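PDB 2I7R: conserved domain protein, which is of unknown function but belongs to the glyoxalase/bleomycin resistance protein/dioxygenase superfamily, whose members include metal-dependent enzymes and drug-binding resistance proteins. Local coordinates for residues V13-L27 against L103-Y115. Residues are numbered along the deposited sequence; the frame is centred on the assembly and turned at random.
Sequences VSNVPQVCADLEHIL and LVQGPAGLVLDFY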
ATOM      1  N   VAL A  13       0.903  -3.081 -12.787  1.00 19.57           N
ATOM      2  CA  VAL A  13       0.596  -2.160 -13.894  1.00 21.19           C
ATOM      3  C   VAL A  13       1.157  -2.722 -15.220  1.00 22.94           C
ATOM      4  O   VAL A  13       2.147  -3.447 -15.207  1.00 23.32           O
ATOM      5  CB  VAL A  13       1.128  -0.713 -13.619  1.00 20.75           C
ATOM      6  CG1 VAL A  13       0.506  -0.134 -12.333  1.00 19.11           C
ATOM      7  CG2 VAL A  13       2.685  -0.654 -13.554  1.00 20.57           C
ATOM      8  N   SER A  14       0.548  -2.386 -16.356  1.00 24.61           N
ATOM      9  CA  SER A  14       1.036  -2.907 -17.647  1.00 26.40           C
ATOM     10  C   SER A  14       2.228  -2.144 -18.222  1.00 27.02           C
ATOM     11  O   SER A  14       2.999  -2.695 -19.014  1.00 27.57           O
ATOM     12  CB  SER A  14      -0.085  -2.946 -18.681  1.00 26.49           C
ATOM     13  OG  SER A  14      -0.516  -1.626 -18.925  1.00 29.79           O
ATOM     14  N   ASN A  15       2.404  -0.892 -17.817  1.00 27.37           N
ATOM     15  CA  ASN A  15       3.450  -0.076 -18.423  1.00 27.30           C
ATOM     16  C   ASN A  15       4.360   0.537 -17.371  1.00 26.47           C
ATOM     17  O   ASN A  15       4.312   1.738 -17.084  1.00 26.29           O
ATOM     18  CB  ASN A  15       2.836   0.997 -19.319  1.00 27.70           C
ATOM     19  CG  ASN A  15       3.870   1.699 -20.172  1.00 31.40           C
ATOM     20  OD1 ASN A  15       5.088   1.525 -19.990  1.00 34.67           O
ATOM     21  ND2 ASN A  15       3.398   2.521 -21.100  1.00 33.93           N
ATOM     22  N   VAL A  16       5.180  -0.317 -16.790  1.00 24.81           N
ATOM     23  CA  VAL A  16       6.084   0.065 -15.733  1.00 23.91           C
ATOM     24  C   VAL A  16       6.979   1.279 -16.082  1.00 24.03           C
ATOM     25  O   VAL A  16       7.069   2.199 -15.250  1.00 23.21           O
ATOM     26  CB  VAL A  16       6.910  -1.141 -15.269  1.00 23.84           C
ATOM     27  CG1 VAL A  16       8.004  -0.713 -14.296  1.00 23.05           C
ATOM     28  CG2 VAL A  16       5.997  -2.157 -14.653  1.00 23.45           C
ATOM     29  N   PRO A  17       7.644   1.295 -17.291  1.00 23.45           N
ATOM     30  CA  PRO A  17       8.473   2.482 -17.526  1.00 23.43           C
ATOM     31  C   PRO A  17       7.739   3.821 -17.435  1.00 23.38           C
ATOM     32  O   PRO A  17       8.278   4.743 -16.839  1.00 22.83           O
ATOM     33  CB  PRO A  17       9.110   2.223 -18.908  1.00 23.49           C
ATOM     34  CG  PRO A  17       9.126   0.689 -19.008  1.00 22.87           C
ATOM     35  CD  PRO A  17       7.778   0.327 -18.408  1.00 23.64           C
ATOM     36  N   GLN A  18       6.524   3.920 -17.971  1.00 22.85           N
ATOM     37  CA  GLN A  18       5.782   5.188 -17.912  1.00 22.94           C
ATOM     38  C   GLN A  18       5.277   5.506 -16.500  1.00 21.77           C
ATOM     39  O   GLN A  18       5.385   6.634 -16.018  1.00 20.90           O
ATOM     40  CB  GLN A  18       4.606   5.188 -18.899  1.00 24.12           C
ATOM     41  CG  GLN A  18       3.987   6.589 -19.142  1.00 28.55           C
ATOM     42  CD  GLN A  18       5.030   7.614 -19.631  1.00 34.12           C
ATOM     43  OE1 GLN A  18       5.229   8.684 -19.022  1.00 35.78           O
ATOM     44  NE2 GLN A  18       5.721   7.270 -20.713  1.00 35.84           N
ATOM     45  N   VAL A  19       4.705   4.499 -15.847  1.00 20.33           N
ATOM     46  CA  VAL A  19       4.219   4.676 -14.489  1.00 19.59           C
ATOM     47  C   VAL A  19       5.412   5.067 -13.599  1.00 19.48           C
ATOM     48  O   VAL A  19       5.300   5.957 -12.769  1.00 19.28           O
ATOM     49  CB  VAL A  19       3.431   3.406 -14.003  1.00 19.40           C
ATOM     50  CG1 VAL A  19       2.957   3.541 -12.548  1.00 17.42           C
ATOM     51  CG2 VAL A  19       2.256   3.152 -14.929  1.00 15.02           C
ATOM     52  N   CYS A  20       6.569   4.444 -13.845  1.00 20.05           N
ATOM     53  CA  CYS A  20       7.800   4.704 -13.084  1.00 19.42           C
ATOM     54  C   CYS A  20       8.241   6.137 -13.281  1.00 19.04           C
ATOM     55  O   CYS A  20       8.467   6.861 -12.290  1.00 18.21           O
ATOM     56  CB  CYS A  20       8.954   3.736 -13.445  1.00 18.75           C
ATOM     57  SG  CYS A  20      10.460   4.126 -12.514  1.00 21.92           S
ATOM     58  N   ALA A  21       8.369   6.538 -14.550  1.00 18.75           N
ATOM     59  CA  ALA A  21       8.778   7.898 -14.909  1.00 18.85           C
ATOM     60  C   ALA A  21       7.860   8.959 -14.260  1.00 18.82           C
ATOM     61  O   ALA A  21       8.321   9.951 -13.694  1.00 18.54           O
ATOM     62  CB  ALA A  21       8.794   8.050 -16.410  1.00 19.18           C
ATOM     63  N   ASP A  22       6.554   8.717 -14.313  1.00 19.75           N
ATOM     64  CA  ASP A  22       5.568   9.625 -13.708  1.00 20.08           C
ATOM     65  C   ASP A  22       5.713   9.724 -12.179  1.00 19.88           C
ATOM     66  O   ASP A  22       5.644  10.806 -11.611  1.00 20.05           O
ATOM     67  CB  ASP A  22       4.149   9.171 -14.046  1.00 20.19           C
ATOM     68  CG  ASP A  22       3.796   9.356 -15.513  1.00 21.90           C
ATOM     69  OD1 ASP A  22       4.570  10.007 -16.236  1.00 26.51           O
ATOM     70  OD2 ASP A  22       2.740   8.838 -15.934  1.00 23.56           O
ATOM     71  N   LEU A  23       5.865   8.575 -11.536  1.00 19.47           N
ATOM     72  CA  LEU A  23       6.076   8.483 -10.090  1.00 20.36           C
ATOM     73  C   LEU A  23       7.361   9.192  -9.632  1.00 20.05           C
ATOM     74  O   LEU A  23       7.351   9.863  -8.619  1.00 18.86           O
ATOM     75  CB  LEU A  23       6.060   7.011  -9.660  1.00 20.07           C
ATOM     76  CG  LEU A  23       5.272   6.596  -8.411  1.00 22.96           C
ATOM     77  CD1 LEU A  23       3.986   7.417  -8.149  1.00 21.03           C
ATOM     78  CD2 LEU A  23       4.991   5.063  -8.390  1.00 21.53           C
ATOM     79  N   GLU A  24       8.445   9.101 -10.416  1.00 20.74           N
ATOM     80  CA  GLU A  24       9.672   9.880 -10.131  1.00 21.75           C
ATOM     81  C   GLU A  24       9.474  11.406 -10.103  1.00 22.21           C
ATOM     82  O   GLU A  24      10.023  12.072  -9.235  1.00 22.10           O
ATOM     83  CB  GLU A  24      10.796   9.515 -11.106  1.00 21.51           C
ATOM     84  CG  GLU A  24      11.067   8.024 -11.162  1.00 22.56           C
ATOM     85  CD  GLU A  24      12.220   7.636 -12.078  1.00 24.08           C
ATOM     86  OE1 GLU A  24      12.304   8.132 -13.227  1.00 25.09           O
ATOM     87  OE2 GLU A  24      13.038   6.803 -11.632  1.00 27.82           O
ATOM     88  N   HIS A  25       8.705  11.960 -11.052  1.00 22.48           N
ATOM     89  CA  HIS A  25       8.416  13.397 -11.029  1.00 22.72           C
ATOM     90  C   HIS A  25       7.561  13.741  -9.815  1.00 22.53           C
ATOM     91  O   HIS A  25       7.835  14.712  -9.109  1.00 21.97           O
ATOM     92  CB  HIS A  25       7.730  13.868 -12.311  1.00 23.14           C
ATOM     93  CG  HIS A  25       8.594  13.774 -13.521  1.00 26.09           C
ATOM     94  ND1 HIS A  25       8.361  12.867 -14.530  1.00 30.51           N
ATOM     95  CD2 HIS A  25       9.699  14.466 -13.883  1.00 28.73           C
ATOM     96  CE1 HIS A  25       9.285  13.006 -15.466  1.00 31.89           C
ATOM     97  NE2 HIS A  25      10.104  13.975 -15.099  1.00 31.57           N
ATOM     98  N   ILE A  26       6.543  12.928  -9.548  1.00 22.36           N
ATOM     99  CA  ILE A  26       5.687  13.207  -8.401  1.00 22.08           C
ATOM    100  C   ILE A  26       6.439  13.132  -7.066  1.00 21.85           C
ATOM    101  O   ILE A  26       6.237  13.969  -6.193  1.00 22.09           O
ATOM    102  CB  ILE A  26       4.492  12.280  -8.378  1.00 22.44           C
ATOM    103  CG1 ILE A  26       3.542  12.653  -9.522  1.00 22.62           C
ATOM    104  CG2 ILE A  26       3.801  12.333  -6.984  1.00 23.00           C
ATOM    105  CD1 ILE A  26       2.627  11.558  -9.917  1.00 23.18           C
ATOM    106  N   LEU A  27       7.299  12.132  -6.914  1.00 21.02           N
ATOM    107  CA  LEU A  27       7.992  11.899  -5.670  1.00 21.29           C
ATOM    108  C   LEU A  27       9.271  12.725  -5.599  1.00 23.24           C
ATOM    109  O   LEU A  27       9.868  12.886  -4.521  1.00 23.18           O
ATOM    110  CB  LEU A  27       8.343  10.422  -5.542  1.00 21.09           C
ATOM    111  CG  LEU A  27       7.212   9.417  -5.291  1.00 20.49           C
ATOM    112  CD1 LEU A  27       7.750   7.989  -5.449  1.00 17.84           C
ATOM    113  CD2 LEU A  27       6.555   9.681  -3.904  1.00 15.17           C
ATOM    114  N   LEU A 103      -3.600  16.026  -1.402  1.00 20.23           N
ATOM    115  CA  LEU A 103      -3.963  14.843  -2.166  1.00 21.40           C
ATOM    116  C   LEU A 103      -3.734  15.051  -3.645  1.00 21.19           C
ATOM    117  O   LEU A 103      -4.242  16.020  -4.216  1.00 20.23           O
ATOM    118  CB  LEU A 103      -5.425  14.508  -1.909  1.00 21.45           C
ATOM    119  CG  LEU A 103      -5.291  13.551  -0.735  1.00 25.37           C
ATOM    120  CD1 LEU A 103      -5.978  14.076   0.498  1.00 25.84           C
ATOM    121  CD2 LEU A 103      -5.675  12.103  -1.123  1.00 25.45           C
ATOM    122  N   VAL A 104      -2.957  14.157  -4.258  1.00 20.73           N
ATOM    123  CA  VAL A 104      -2.606  14.324  -5.675  1.00 21.20           C
ATOM    124  C   VAL A 104      -2.928  13.075  -6.494  1.00 20.27           C
ATOM    125  O   VAL A 104      -2.893  11.972  -5.974  1.00 19.10           O
ATOM    126  CB  VAL A 104      -1.118  14.785  -5.879  1.00 21.93           C
ATOM    127  CG1 VAL A 104      -0.732  15.767  -4.793  1.00 22.81           C
ATOM    128  CG2 VAL A 104      -0.174  13.634  -5.857  1.00 22.48           C
ATOM    129  N   GLN A 105      -3.278  13.267  -7.763  1.00 20.27           N
ATOM    130  CA  GLN A 105      -3.592  12.152  -8.625  1.00 20.16           C
ATOM    131  C   GLN A 105      -2.272  11.583  -9.068  1.00 19.65           C
ATOM    132  O   GLN A 105      -1.468  12.306  -9.666  1.00 20.13           O
ATOM    133  CB  GLN A 105      -4.405  12.602  -9.848  1.00 20.86           C
ATOM    134  CG  GLN A 105      -4.893  11.447 -10.742  1.00 22.23           C
ATOM    135  CD  GLN A 105      -5.737  10.434  -9.957  1.00 27.29           C
ATOM    136  OE1 GLN A 105      -6.846  10.731  -9.482  1.00 28.16           O
ATOM    137  NE2 GLN A 105      -5.198   9.239  -9.800  1.00 29.06           N
ATOM    138  N   GLY A 106      -2.013  10.318  -8.753  1.00 18.70           N
ATOM    139  CA  GLY A 106      -0.784   9.678  -9.274  1.00 18.77           C
ATOM    140  C   GLY A 106      -1.108   8.929 -10.558  1.00 18.84           C
ATOM    141  O   GLY A 106      -2.289   8.907 -10.973  1.00 19.02           O
ATOM    142  N   PRO A 107      -0.083   8.314 -11.215  1.00 18.37           N
ATOM    143  CA  PRO A 107      -0.373   7.574 -12.471  1.00 17.44           C
ATOM    144  C   PRO A 107      -1.136   6.294 -12.208  1.00 17.80           C
ATOM    145  O   PRO A 107      -1.105   5.798 -11.075  1.00 17.97           O
ATOM    146  CB  PRO A 107       1.022   7.258 -13.014  1.00 16.12           C
ATOM    147  CG  PRO A 107       1.875   7.130 -11.779  1.00 18.10           C
ATOM    148  CD  PRO A 107       1.353   8.246 -10.868  1.00 17.67           C
ATOM    149  N   ALA A 108      -1.828   5.755 -13.225  1.00 18.37           N
ATOM    150  CA  ALA A 108      -2.431   4.408 -13.127  1.00 18.96           C
ATOM    151  C   ALA A 108      -3.496   4.256 -12.063  1.00 19.47           C
ATOM    152  O   ALA A 108      -3.666   3.163 -11.491  1.00 19.97           O
ATOM    153  CB  ALA A 108      -1.356   3.321 -12.943  1.00 19.31           C
ATOM    154  N   GLY A 109      -4.244   5.331 -11.803  1.00 19.86           N
ATOM    155  CA  GLY A 109      -5.297   5.269 -10.790  1.00 18.28           C
ATOM    156  C   GLY A 109      -4.789   5.544  -9.370  1.00 18.39           C
ATOM    157  O   GLY A 109      -5.611   5.661  -8.454  1.00 17.97           O
ATOM    158  N   LEU A 110      -3.464   5.654  -9.162  1.00 17.32           N
ATOM    159  CA  LEU A 110      -2.941   5.834  -7.777  1.00 17.20           C
ATOM    160  C   LEU A 110      -3.257   7.232  -7.312  1.00 17.29           C
ATOM    161  O   LEU A 110      -3.262   8.142  -8.135  1.00 17.92           O
ATOM    162  CB  LEU A 110      -1.434   5.645  -7.664  1.00 16.13           C
ATOM    163  CG  LEU A 110      -0.944   4.260  -8.089  1.00 16.45           C
ATOM    164  CD1 LEU A 110       0.501   4.298  -8.436  1.00 16.34           C
ATOM    165  CD2 LEU A 110      -1.278   3.279  -7.022  1.00 11.56           C
ATOM    166  N   VAL A 111      -3.497   7.366  -6.011  1.00 16.26           N
ATOM    167  CA  VAL A 111      -3.720   8.639  -5.327  1.00 15.75           C
ATOM    168  C   VAL A 111      -2.697   8.736  -4.181  1.00 16.39           C
ATOM    169  O   VAL A 111      -2.483   7.787  -3.413  1.00 15.40           O
ATOM    170  CB  VAL A 111      -5.180   8.748  -4.738  1.00 16.51           C
ATOM    171  CG1 VAL A 111      -5.351  10.033  -3.879  1.00 13.71           C
ATOM    172  CG2 VAL A 111      -6.306   8.616  -5.862  1.00 13.48           C
ATOM    173  N   LEU A 112      -2.054   9.880  -4.082  1.00 16.38           N
ATOM    174  CA  LEU A 112      -0.993  10.048  -3.092  1.00 17.99           C
ATOM    175  C   LEU A 112      -1.394  11.176  -2.161  1.00 18.33           C
ATOM    176  O   LEU A 112      -2.001  12.165  -2.602  1.00 18.00           O
ATOM    177  CB  LEU A 112       0.374  10.321  -3.746  1.00 16.85           C
ATOM    178  CG  LEU A 112       1.009   9.073  -4.418  1.00 19.27           C
ATOM    179  CD1 LEU A 112       0.402   8.827  -5.781  1.00 20.49           C
ATOM    180  CD2 LEU A 112       2.547   9.199  -4.546  1.00 19.78           C
ATOM    181  N   ASP A 113      -1.063  11.009  -0.884  1.00 18.20           N
ATOM    182  CA  ASP A 113      -1.223  12.085   0.100  1.00 19.03           C
ATOM    183  C   ASP A 113       0.139  12.428   0.668  1.00 19.23           C
ATOM    184  O   ASP A 113       0.817  11.568   1.220  1.00 19.37           O
ATOM    185  CB  ASP A 113      -2.183  11.640   1.211  1.00 19.25           C
ATOM    186  CG  ASP A 113      -2.318  12.657   2.338  1.00 20.73           C
ATOM    187  OD1 ASP A 113      -2.196  13.863   2.078  1.00 22.40           O
ATOM    188  OD2 ASP A 113      -2.552  12.243   3.481  1.00 18.95           O
ATOM    189  N   PHE A 114       0.562  13.676   0.477  1.00 19.90           N
ATOM    190  CA  PHE A 114       1.719  14.218   1.183  1.00 19.74           C
ATOM    191  C   PHE A 114       1.195  14.965   2.428  1.00 19.78           C
ATOM    192  O   PHE A 114       0.470  15.950   2.299  1.00 19.09           O
ATOM    193  CB  PHE A 114       2.522  15.138   0.258  1.00 20.89           C
ATOM    194  CG  PHE A 114       3.046  14.445  -0.983  1.00 21.37           C
ATOM    195  CD1 PHE A 114       4.301  13.849  -0.979  1.00 21.94           C
ATOM    196  CD2 PHE A 114       2.278  14.377  -2.141  1.00 21.93           C
ATOM    197  CE1 PHE A 114       4.800  13.217  -2.131  1.00 25.79           C
ATOM    198  CE2 PHE A 114       2.762  13.746  -3.306  1.00 23.65           C
ATOM    199  CZ  PHE A 114       4.016  13.159  -3.303  1.00 23.79           C
ATOM    200  N   TYR A 115       1.548  14.480   3.620  1.00 19.71           N
ATOM    201  CA  TYR A 115       0.958  14.994   4.849  1.00 20.89           C
ATOM    202  C   TYR A 115       1.991  15.202   5.976  1.00 21.42           C
ATOM    203  O   TYR A 115       3.083  14.670   5.924  1.00 19.57           O
ATOM    204  CB  TYR A 115      -0.215  14.089   5.332  1.00 21.16           C
ATOM    205  CG  TYR A 115       0.234  12.839   6.086  1.00 20.47           C
ATOM    206  CD1 TYR A 115       0.096  12.738   7.470  1.00 18.87           C
ATOM    207  CD2 TYR A 115       0.822  11.774   5.402  1.00 18.58           C
ATOM    208  CE1 TYR A 115       0.530  11.589   8.152  1.00 19.86           C
ATOM    209  CE2 TYR A 115       1.233  10.642   6.056  1.00 18.80           C
ATOM    210  CZ  TYR A 115       1.089  10.550   7.430  1.00 21.25           C
ATOM    211  OH  TYR A 115       1.542   9.413   8.044  1.00 24.19           O
TER
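Pro-107 presses its ring against one side of helix 16-27, where Val-19, Asp-22, Leu-23 and Ile-26, spaced three and four apart, form a continuous surface. The ring carbons share out the helix: CG touches Asp-22 CB and meets Val-19 CG1 at 3.8 Å, while CD touches Leu-23 CD1 and meets Ile-26 CD1 tip to tip at 3.7 Å. The Asp-22 side chain runs past the ring in the opposite direction, its OD2 3.7 Å from Pro-107 CB. A compact, rigid proline suits a turn that must come this close to a helix. Next to it, the small Ala-108 touches Val-13 CG1 (4.0 Å) and Val-19 CG2 (4.1 Å) with its CB.

Ile-26 sends its two branches in different directions. CG1, beside the backbone N (chi1 -70°), carries CD1 to Pro-107 and to within 3.9 Å of Gly-106 CA, where the lack of a side chain lets Leu-112 CD1 pack close. CG2, anti to that N, lies in the plane of the Phe-114 ring at its edge, 3.8 Å from CZ. Val-104 CG2 lies in plane next to it, so two methyls line neighbouring parts of the ring's rim. Leu-112 CD2 meets Leu-27 CD2 at 4.1 Å, the two side chains crossing at about a right angle.

No hydrogen bond joins the segments; apolar packing sets helix 16-27 against the hairpin of strands 100-105 and 111-116, consistent with the paired beta-alpha-beta-beta-beta modules of the glyoxalase (vicinal oxygen chelate) fold.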